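PDB 6TEQ: galactokinase from Bifidobacterium longum subsp. infantis ATCC 15697 = JCM 1222 = DSM 20088, which probably transfers a phosphate from ATP to galactose, as other GHMP-family galactokinases do, and carries 2-deoxy-2-fluoro-galactose in its sugar pocket. Local coordinates for residues 76-81 with 123-128; 64-69 with 147-152; 17-22 with 128-133. All blocks are in the same frame, centred on the assembly; numbering follows the deposited sequence.

In the fold
All three contacts build on one mixed sheet, with centres 9 to 12 Å apart, and together give a cross-section through it. Interaction 1 lies within the sheet, pairing strands 75-80 and 125-131. Interaction 2 packs helix 141-156 against one face of strand 54-70, the other neighbour of strand 125-131, whereas interaction 3 lays helix 12-27 on the opposite face and shares A128 with interaction 1. Along the chain the segments come as 17-22, 64-69, 76-81, 123-128, 128-133 and 147-152, so interaction 1 is nested within the loops closed by the other two, which themselves interlock. The N-terminal helix thus packs on the sheet whose strand 75-80 ends at S80, an ADP-binding residue.

Interaction 1: 76-81 with 123-128; sequences VRVVSG and KGFDAA
R77 and D126 lie side by side on neighbouring parallel strands and point the same way, so the arginine can grip the carboxylate side-on. NE reaches OD1 of D126 at 2.8 Å and NH2 reaches OD2 at 3.0 Å, one nitrogen to each oxygen. Both oxygens lie close to the guanidinium plane, yet both are met from above the carboxylate, because the two planes are turned 63° apart. A bend at chi3 (-63°) turns the NE/NH2 edge of the guanidinium to D126. An alanine here would take away both nitrogens, and the buried D126 carboxylate would probably be left to depend more on R71, which bridges OD1 as well.

The face bearing V76, V78, F125 and A127 is apolar. V76 CG1 sits over the F125 ring, 3.8 Å from its centroid and 21° off the normal, a CH-pi contact displaced toward the rim at CZ. V78 CG1 approaches F125 CE2 obliquely at 3.9 Å. Between the faces, the backbone bonds follow the parallel register: R77 N donates to F125 O at 2.9 Å, R77 O accepts from A127 N at 2.8 Å, and V79 N donates to A127 O at 3.0 Å.

Strand 86-91 continues the sheet beyond 75-80, and strand 54-70 does so beyond 125-131. Helix 105-116 covers V76 and F125, while helix 12-27 packs on R77 and V79 across the sheet.

Interaction 2: 64-69 with 147-152; sequences TFIALK and CSTALA
I66 presses onto S148, T149 and A152, the central contact of an alpha/beta layer in the N-terminal, S5-like domain of the GHMP kinase fold. Helix 141-156 lies against strand 54-70 with segment axes 8.3 Å apart at closest and crossing at -36°, so the strand meets successive turns of the helix through T64, I66 and L68.

The isoleucine side chain can be followed outward. Its CB lies 4.1 Å from S148 OG. There it branches: CG2, held between the backbone N and the carbonyl carbon, lies against the helix, 3.7 Å from both CB and the backbone O of S148 and 4.1 Å from A152 CB one turn on. The other branch runs almost straight, with CG1 anti to the backbone N (chi1 -172°) and CD1 prolonging the line (chi2 -176°). That extension carries CD1 to T149 OG1 at 3.6 Å, where the two side chains cross at about a right angle.

No hydrogen bond links the segments, and the buried hydroxyls explain how this is tolerated: S148 OG pairs with A144 O and M145 O, and T149 OG1 with M145 O, so both are satisfied within their own helix and present themselves to apolar groups. F129 from strand 125-131 touches I66 and T149, and W35 from strand 33-42 touches I66 and A152, which encloses the isoleucine within the layer. The same helix begins at S141 and S142, which bind ADP in another structure of this protein, so the contact lies on the helix that starts at the nucleotide site.

At the two ends the contact is lighter: T64 CG2 lies 4.0 Å from S148 OG, and L68 CD1 3.9 Å from A152 CB.

Interaction 3: 17-22 with 128-133; sequences SQATKL and AFVSCV
A128 brings its CB under the last turn of segment 17-22, 3.8 Å from L22 CG and equally 3.8 Å from the backbone oxygen A19 O. A methyl group is all that projects here, and the helix backbone comes correspondingly near.

At F129 the side chain turns the other way, toward helix 141-156, where it touches M145 and S148. What faces helix 12-27 is its carbonyl: L22 CD2 rests 3.5 Å from F129 O. L22 reaches this far because its CG stands anti to the backbone N (chi1 178°), directing the branch across the strand.

V130 makes the broadest contact. Its CA lies 5.3 Å from that of A19, the nearest CA pair across the segments, and its two methyls divide the work. CG2 pushes against the helix backbone, 3.7 Å from A19 N, with L22 CD2 alongside at 4.2 Å. CG1 faces Q18, whose chain crosses the valine at about a right angle and brings OE1 to 3.6 Å.

S131 ends the strand and points away from the helix. Its OG accepts from V133 N at 3.0 Å, an ST turn, and pairs also with T64 OG1 of strand 54-70.

The N-terminal helix runs roughly antiparallel to the strand, at 149°, and covers the sheet face opposite helix 141-156 in the N-terminal domain of the GHMP kinase fold. No hydrogen bond spans the two segments, since the strand presents mainly methyls to the helix; Q18 O, which V130 CG2 approaches, is engaged by L22 N. Cohesion therefore rests on the fit of small and branched apolar groups against helix backbone, with the glutamine bordering the solvent-exposed margin.

Interaction 1: 76-81 with 123-128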
loop_
_atom_site.group_PDB
_atom_site.type_symbol
_atom_site.label_atom_id
_atom_site.label_comp_id
_atom_site.label_asym_id
_atom_site.label_seq_id
_atom_site.Cartn_x
_atom_site.Cartn_y
_atom_site.Cartn_z
ATOM N N VAL A 76 2.567 21.476 -15.509
ATOM C CA VAL A 76 2.589 20.789 -14.192
ATOM C C VAL A 76 3.974 20.986 -13.623
ATOM O O VAL A 76 4.933 20.487 -14.234
ATOM C CB VAL A 76 2.227 19.306 -14.250
ATOM C CG1 VAL A 76 2.434 18.721 -12.861
ATOM C CG2 VAL A 76 0.803 19.105 -14.746
ATOM N N ARG A 77 4.012 21.747 -12.545
ATOM C CA ARG A 77 5.222 21.922 -11.731
ATOM C C ARG A 77 5.010 21.175 -10.417
ATOM O O ARG A 77 4.049 21.445 -9.719
ATOM C CB ARG A 77 5.630 23.363 -11.508
ATOM C CG ARG A 77 5.942 24.117 -12.776
ATOM C CD ARG A 77 6.408 25.511 -12.522
ATOM N NE ARG A 77 5.402 26.291 -11.884
ATOM C CZ ARG A 77 5.605 27.485 -11.362
ATOM N NH1 ARG A 77 6.806 28.050 -11.396
ATOM N NH2 ARG A 77 4.594 28.107 -10.789
ATOM N N VAL A 78 6.001 20.418 -10.003
ATOM C CA VAL A 78 5.956 19.737 -8.698
ATOM C C VAL A 78 7.324 19.837 -8.044
ATOM O O VAL A 78 8.369 19.746 -8.712
ATOM C CB VAL A 78 5.508 18.268 -8.849
ATOM C CG1 VAL A 78 4.069 18.192 -9.294
ATOM C CG2 VAL A 78 6.360 17.439 -9.724
ATOM N N VAL A 79 7.297 19.897 -6.731
ATOM C CA VAL A 79 8.525 19.896 -5.918
ATOM C C VAL A 79 8.253 18.989 -4.727
ATOM O O VAL A 79 7.068 18.909 -4.282
ATOM C CB VAL A 79 8.948 21.318 -5.552
ATOM C CG1 VAL A 79 7.867 21.974 -4.709
ATOM C CG2 VAL A 79 10.330 21.359 -4.867
ATOM N N SER A 80 9.292 18.379 -4.197
ATOM C CA SER A 80 9.166 17.529 -2.994
ATOM C C SER A 80 10.129 18.009 -1.942
ATOM O O SER A 80 11.237 18.403 -2.337
ATOM C CB SER A 80 9.487 16.084 -3.358
ATOM O OG SER A 80 9.652 15.258 -2.204
ATOM N N GLY A 81 9.757 17.879 -0.669
ATOM C CA GLY A 81 10.611 18.278 0.460
ATOM C C GLY A 81 11.918 17.481 0.453
ATOM O O GLY A 81 12.887 17.929 1.036
ATOM N N LYS A 123 -6.769 20.690 -16.096
ATOM C CA LYS A 123 -5.600 21.314 -16.761
ATOM C C LYS A 123 -4.391 21.137 -15.822
ATOM O O LYS A 123 -4.331 20.202 -14.976
ATOM C CB LYS A 123 -5.893 22.793 -17.071
ATOM C CG LYS A 123 -7.176 23.116 -17.809
ATOM C CD LYS A 123 -7.209 22.424 -19.122
ATOM C CE LYS A 123 -8.494 22.544 -19.913
ATOM N NZ LYS A 123 -8.647 23.895 -20.485
ATOM N N GLY A 124 -3.439 22.044 -15.916
ATOM C CA GLY A 124 -2.174 21.970 -15.196
ATOM C C GLY A 124 -2.321 22.205 -13.734
ATOM O O GLY A 124 -3.453 22.550 -13.219
ATOM N N PHE A 125 -1.179 22.183 -13.064
ATOM C CA PHE A 125 -1.163 22.523 -11.637
ATOM C C PHE A 125 0.280 22.722 -11.157
ATOM O O PHE A 125 1.242 22.245 -11.773
ATOM C CB PHE A 125 -1.870 21.468 -10.789
ATOM C CG PHE A 125 -1.232 20.111 -10.791
ATOM C CD1 PHE A 125 -1.545 19.206 -11.775
ATOM C CD2 PHE A 125 -0.376 19.718 -9.779
ATOM C CE1 PHE A 125 -1.024 17.916 -11.754
ATOM C CE2 PHE A 125 0.188 18.454 -9.785
ATOM C CZ PHE A 125 -0.111 17.561 -10.767
ATOM N N ASP A 126 0.372 23.461 -10.068
ATOM C CA ASP A 126 1.598 23.597 -9.249
ATOM C C ASP A 126 1.372 22.830 -7.968
ATOM O O ASP A 126 0.304 22.972 -7.377
ATOM C CB ASP A 126 1.907 25.042 -8.974
ATOM C CG ASP A 126 2.216 25.847 -10.213
ATOM O OD1 ASP A 126 2.907 25.276 -11.161
ATOM O OD2 ASP A 126 1.840 27.074 -10.187
ATOM N N ALA A 127 2.374 22.057 -7.552
ATOM C CA ALA A 127 2.259 21.348 -6.265
ATOM C C ALA A 127 3.596 21.254 -5.543
ATOM O O ALA A 127 4.674 21.154 -6.206
ATOM C CB ALA A 127 1.614 19.990 -6.430
ATOM N N ALA A 128 3.447 21.137 -4.250
ATOM C CA ALA A 128 4.546 20.869 -3.303
ATOM C C ALA A 128 4.112 19.715 -2.403
ATOM O O ALA A 128 3.045 19.724 -1.801
ATOM C CB ALA A 128 4.915 22.050 -2.483
#

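Interaction 2: 64-69 with 147-152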
loop_
_atom_site.group_PDB
_atom_site.type_symbol
_atom_site.label_atom_id
_atom_site.label_comp_id
_atom_site.label_asym_id
_atom_site.label_seq_id
_atom_site.Cartn_x
_atom_site.Cartn_y
_atom_site.Cartn_z
ATOM N N THR A 64 1.317 11.745 3.160
ATOM C CA THR A 64 1.929 12.675 2.192
ATOM C C THR A 64 0.962 13.862 2.108
ATOM O O THR A 64 -0.230 13.640 1.765
ATOM C CB THR A 64 2.131 12.017 0.843
ATOM O OG1 THR A 64 3.115 11.023 1.090
ATOM C CG2 THR A 64 2.569 12.930 -0.287
ATOM N N PHE A 65 1.488 15.065 2.266
ATOM C CA PHE A 65 0.749 16.323 2.204
ATOM C C PHE A 65 1.099 17.047 0.927
ATOM O O PHE A 65 2.274 17.107 0.527
ATOM C CB PHE A 65 1.089 17.242 3.378
ATOM C CG PHE A 65 0.584 16.685 4.679
ATOM C CD1 PHE A 65 1.307 15.730 5.347
ATOM C CD2 PHE A 65 -0.507 17.247 5.322
ATOM C CE1 PHE A 65 0.815 15.200 6.522
ATOM C CE2 PHE A 65 -1.023 16.690 6.476
ATOM C CZ PHE A 65 -0.328 15.693 7.091
ATOM N N ILE A 66 0.056 17.405 0.197
ATOM C CA ILE A 66 0.218 18.095 -1.101
ATOM C C ILE A 66 -0.400 19.469 -0.954
ATOM O O ILE A 66 -1.623 19.585 -0.717
ATOM C CB ILE A 66 -0.395 17.377 -2.289
ATOM C CG1 ILE A 66 -0.037 18.014 -3.648
ATOM C CG2 ILE A 66 -1.876 17.098 -2.107
ATOM C CD1 ILE A 66 -0.718 17.356 -4.810
ATOM N N ALA A 67 0.420 20.485 -1.148
ATOM C CA ALA A 67 -0.095 21.876 -1.342
ATOM C C ALA A 67 -0.257 22.049 -2.861
ATOM O O ALA A 67 0.702 21.786 -3.600
ATOM C CB ALA A 67 0.851 22.867 -0.719
ATOM N N LEU A 68 -1.445 22.384 -3.337
ATOM C CA LEU A 68 -1.696 22.463 -4.787
ATOM C C LEU A 68 -2.450 23.714 -5.180
ATOM O O LEU A 68 -3.302 24.200 -4.395
ATOM C CB LEU A 68 -2.452 21.191 -5.196
ATOM C CG LEU A 68 -2.748 21.031 -6.707
ATOM C CD1 LEU A 68 -2.687 19.579 -7.124
ATOM C CD2 LEU A 68 -4.093 21.646 -7.066
ATOM N N LYS A 69 -2.172 24.188 -6.385
ATOM C CA LYS A 69 -2.977 25.268 -7.015
ATOM C C LYS A 69 -3.139 24.895 -8.469
ATOM O O LYS A 69 -2.167 24.542 -9.123
ATOM C CB LYS A 69 -2.325 26.645 -6.867
ATOM C CG LYS A 69 -3.173 27.774 -7.386
ATOM C CD LYS A 69 -2.532 29.103 -7.105
ATOM C CE LYS A 69 -3.421 30.235 -7.561
ATOM N NZ LYS A 69 -2.649 31.466 -7.544
ATOM N N CYS A 147 -2.651 9.374 -4.645
ATOM C CA CYS A 147 -3.997 9.571 -4.094
ATOM C C CYS A 147 -4.179 10.985 -3.529
ATOM O O CYS A 147 -5.283 11.573 -3.741
ATOM C CB CYS A 147 -4.313 8.473 -3.070
ATOM S SG CYS A 147 -4.483 6.866 -3.868
ATOM N N SER A 148 -3.133 11.551 -2.928
ATOM C CA SER A 148 -3.259 12.959 -2.419
ATOM C C SER A 148 -3.439 13.877 -3.633
ATOM O O SER A 148 -4.267 14.747 -3.576
ATOM C CB SER A 148 -2.082 13.401 -1.622
ATOM O OG SER A 148 -0.856 13.313 -2.309
ATOM N N THR A 149 -2.724 13.596 -4.717
ATOM C CA THR A 149 -2.812 14.445 -5.948
ATOM C C THR A 149 -4.213 14.264 -6.554
ATOM O O THR A 149 -4.787 15.251 -6.962
ATOM C CB THR A 149 -1.746 14.048 -6.950
ATOM O OG1 THR A 149 -0.437 14.126 -6.394
ATOM C CG2 THR A 149 -1.776 14.930 -8.176
ATOM N N ALA A 150 -4.723 13.045 -6.612
ATOM C CA ALA A 150 -6.037 12.750 -7.245
ATOM C C ALA A 150 -7.101 13.459 -6.430
ATOM O O ALA A 150 -7.987 14.076 -7.003
ATOM C CB ALA A 150 -6.294 11.246 -7.281
ATOM N N LEU A 151 -7.001 13.454 -5.093
ATOM C CA LEU A 151 -8.034 14.116 -4.276
ATOM C C LEU A 151 -7.944 15.627 -4.480
ATOM O O LEU A 151 -8.998 16.295 -4.592
ATOM C CB LEU A 151 -7.859 13.746 -2.812
ATOM C CG LEU A 151 -9.056 14.041 -1.927
ATOM C CD1 LEU A 151 -10.273 13.169 -2.241
ATOM C CD2 LEU A 151 -8.652 13.928 -0.490
ATOM N N ALA A 152 -6.732 16.160 -4.491
ATOM C CA ALA A 152 -6.530 17.619 -4.636
ATOM C C ALA A 152 -7.083 18.050 -6.008
ATOM O O ALA A 152 -7.800 19.069 -6.066
ATOM C CB ALA A 152 -5.074 17.976 -4.483
#

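Interaction 3: 17-22 with 128-133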
loop_
_atom_site.group_PDB
_atom_site.type_symbol
_atom_site.label_atom_id
_atom_site.label_comp_id
_atom_site.label_asym_id
_atom_site.label_seq_id
_atom_site.Cartn_x
_atom_site.Cartn_y
_atom_site.Cartn_z
ATOM N N SER A 17 1.575 23.037 7.509
ATOM C CA SER A 17 2.582 24.133 7.658
ATOM C C SER A 17 3.748 23.896 6.673
ATOM O O SER A 17 4.142 24.782 5.905
ATOM C CB SER A 17 3.020 24.247 9.106
ATOM O OG SER A 17 3.853 25.335 9.248
ATOM N N GLN A 18 4.244 22.677 6.605
ATOM C CA GLN A 18 5.451 22.361 5.819
ATOM C C GLN A 18 5.147 22.343 4.326
ATOM O O GLN A 18 5.969 22.825 3.512
ATOM C CB GLN A 18 6.024 21.029 6.307
ATOM C CG GLN A 18 6.693 21.138 7.671
ATOM C CD GLN A 18 7.162 19.804 8.204
ATOM O OE1 GLN A 18 7.746 19.037 7.476
ATOM N NE2 GLN A 18 7.119 19.647 9.521
ATOM N N ALA A 19 4.012 21.775 3.924
ATOM C CA ALA A 19 3.616 21.712 2.504
ATOM C C ALA A 19 3.346 23.122 2.016
ATOM O O ALA A 19 3.791 23.474 0.891
ATOM C CB ALA A 19 2.409 20.848 2.335
ATOM N N THR A 20 2.712 23.936 2.856
ATOM C CA THR A 20 2.368 25.339 2.476
ATOM C C THR A 20 3.657 26.143 2.302
ATOM O O THR A 20 3.795 26.811 1.317
ATOM C CB THR A 20 1.418 25.984 3.465
ATOM O OG1 THR A 20 0.211 25.216 3.549
ATOM C CG2 THR A 20 1.088 27.385 3.012
ATOM N N LYS A 21 4.578 26.050 3.254
ATOM C CA LYS A 21 5.852 26.782 3.195
ATOM C C LYS A 21 6.639 26.350 1.935
ATOM O O LYS A 21 7.226 27.208 1.246
ATOM C CB LYS A 21 6.630 26.553 4.500
ATOM C CG LYS A 21 8.038 27.165 4.551
ATOM C CD LYS A 21 8.584 27.228 5.941
ATOM C CE LYS A 21 10.056 27.619 6.096
ATOM N NZ LYS A 21 10.614 28.382 4.962
ATOM N N LEU A 22 6.736 25.057 1.630
ATOM C CA LEU A 22 7.501 24.629 0.451
ATOM C C LEU A 22 6.826 25.203 -0.802
ATOM O O LEU A 22 7.501 25.601 -1.771
ATOM C CB LEU A 22 7.581 23.109 0.397
ATOM C CG LEU A 22 8.305 22.524 -0.796
ATOM C CD1 LEU A 22 9.746 22.964 -0.817
ATOM C CD2 LEU A 22 8.284 21.011 -0.739
ATOM N N ALA A 128 3.447 21.137 -4.250
ATOM C CA ALA A 128 4.546 20.869 -3.303
ATOM C C ALA A 128 4.112 19.715 -2.403
ATOM O O ALA A 128 3.045 19.724 -1.801
ATOM C CB ALA A 128 4.915 22.050 -2.483
ATOM N N PHE A 129 4.976 18.733 -2.307
ATOM C CA PHE A 129 4.752 17.544 -1.444
ATOM C C PHE A 129 5.733 17.531 -0.259
ATOM O O PHE A 129 6.952 17.738 -0.438
ATOM C CB PHE A 129 5.056 16.276 -2.256
ATOM C CG PHE A 129 4.110 16.072 -3.368
ATOM C CD1 PHE A 129 2.925 15.412 -3.127
ATOM C CD2 PHE A 129 4.326 16.634 -4.616
ATOM C CE1 PHE A 129 2.042 15.171 -4.166
ATOM C CE2 PHE A 129 3.426 16.414 -5.639
ATOM C CZ PHE A 129 2.277 15.733 -5.399
ATOM N N VAL A 130 5.194 17.243 0.914
ATOM C CA VAL A 130 5.929 16.918 2.147
ATOM C C VAL A 130 5.335 15.602 2.655
ATOM O O VAL A 130 4.140 15.504 2.757
ATOM C CB VAL A 130 5.880 18.025 3.209
ATOM C CG1 VAL A 130 6.532 17.534 4.456
ATOM C CG2 VAL A 130 6.541 19.316 2.670
ATOM N N SER A 131 6.191 14.595 2.907
ATOM C CA SER A 131 5.729 13.286 3.372
ATOM C C SER A 131 6.458 12.849 4.633
ATOM O O SER A 131 7.631 13.215 4.822
ATOM C CB SER A 131 5.896 12.277 2.246
ATOM O OG SER A 131 5.296 11.049 2.558
ATOM N N CYS A 132 5.827 11.963 5.385
ATOM C CA CYS A 132 6.522 11.168 6.400
ATOM C C CYS A 132 6.298 9.658 6.133
ATOM O O CYS A 132 6.540 8.896 7.064
ATOM C CB CYS A 132 6.080 11.578 7.783
ATOM S SG CYS A 132 4.312 11.317 8.055
ATOM N N VAL A 133 5.769 9.253 4.962
ATOM C CA VAL A 133 5.709 7.824 4.575
ATOM C C VAL A 133 7.113 7.434 4.139
ATOM O O VAL A 133 7.600 7.945 3.131
ATOM C CB VAL A 133 4.664 7.538 3.495
ATOM C CG1 VAL A 133 4.590 6.063 3.179
ATOM C CG2 VAL A 133 3.335 8.083 3.873
#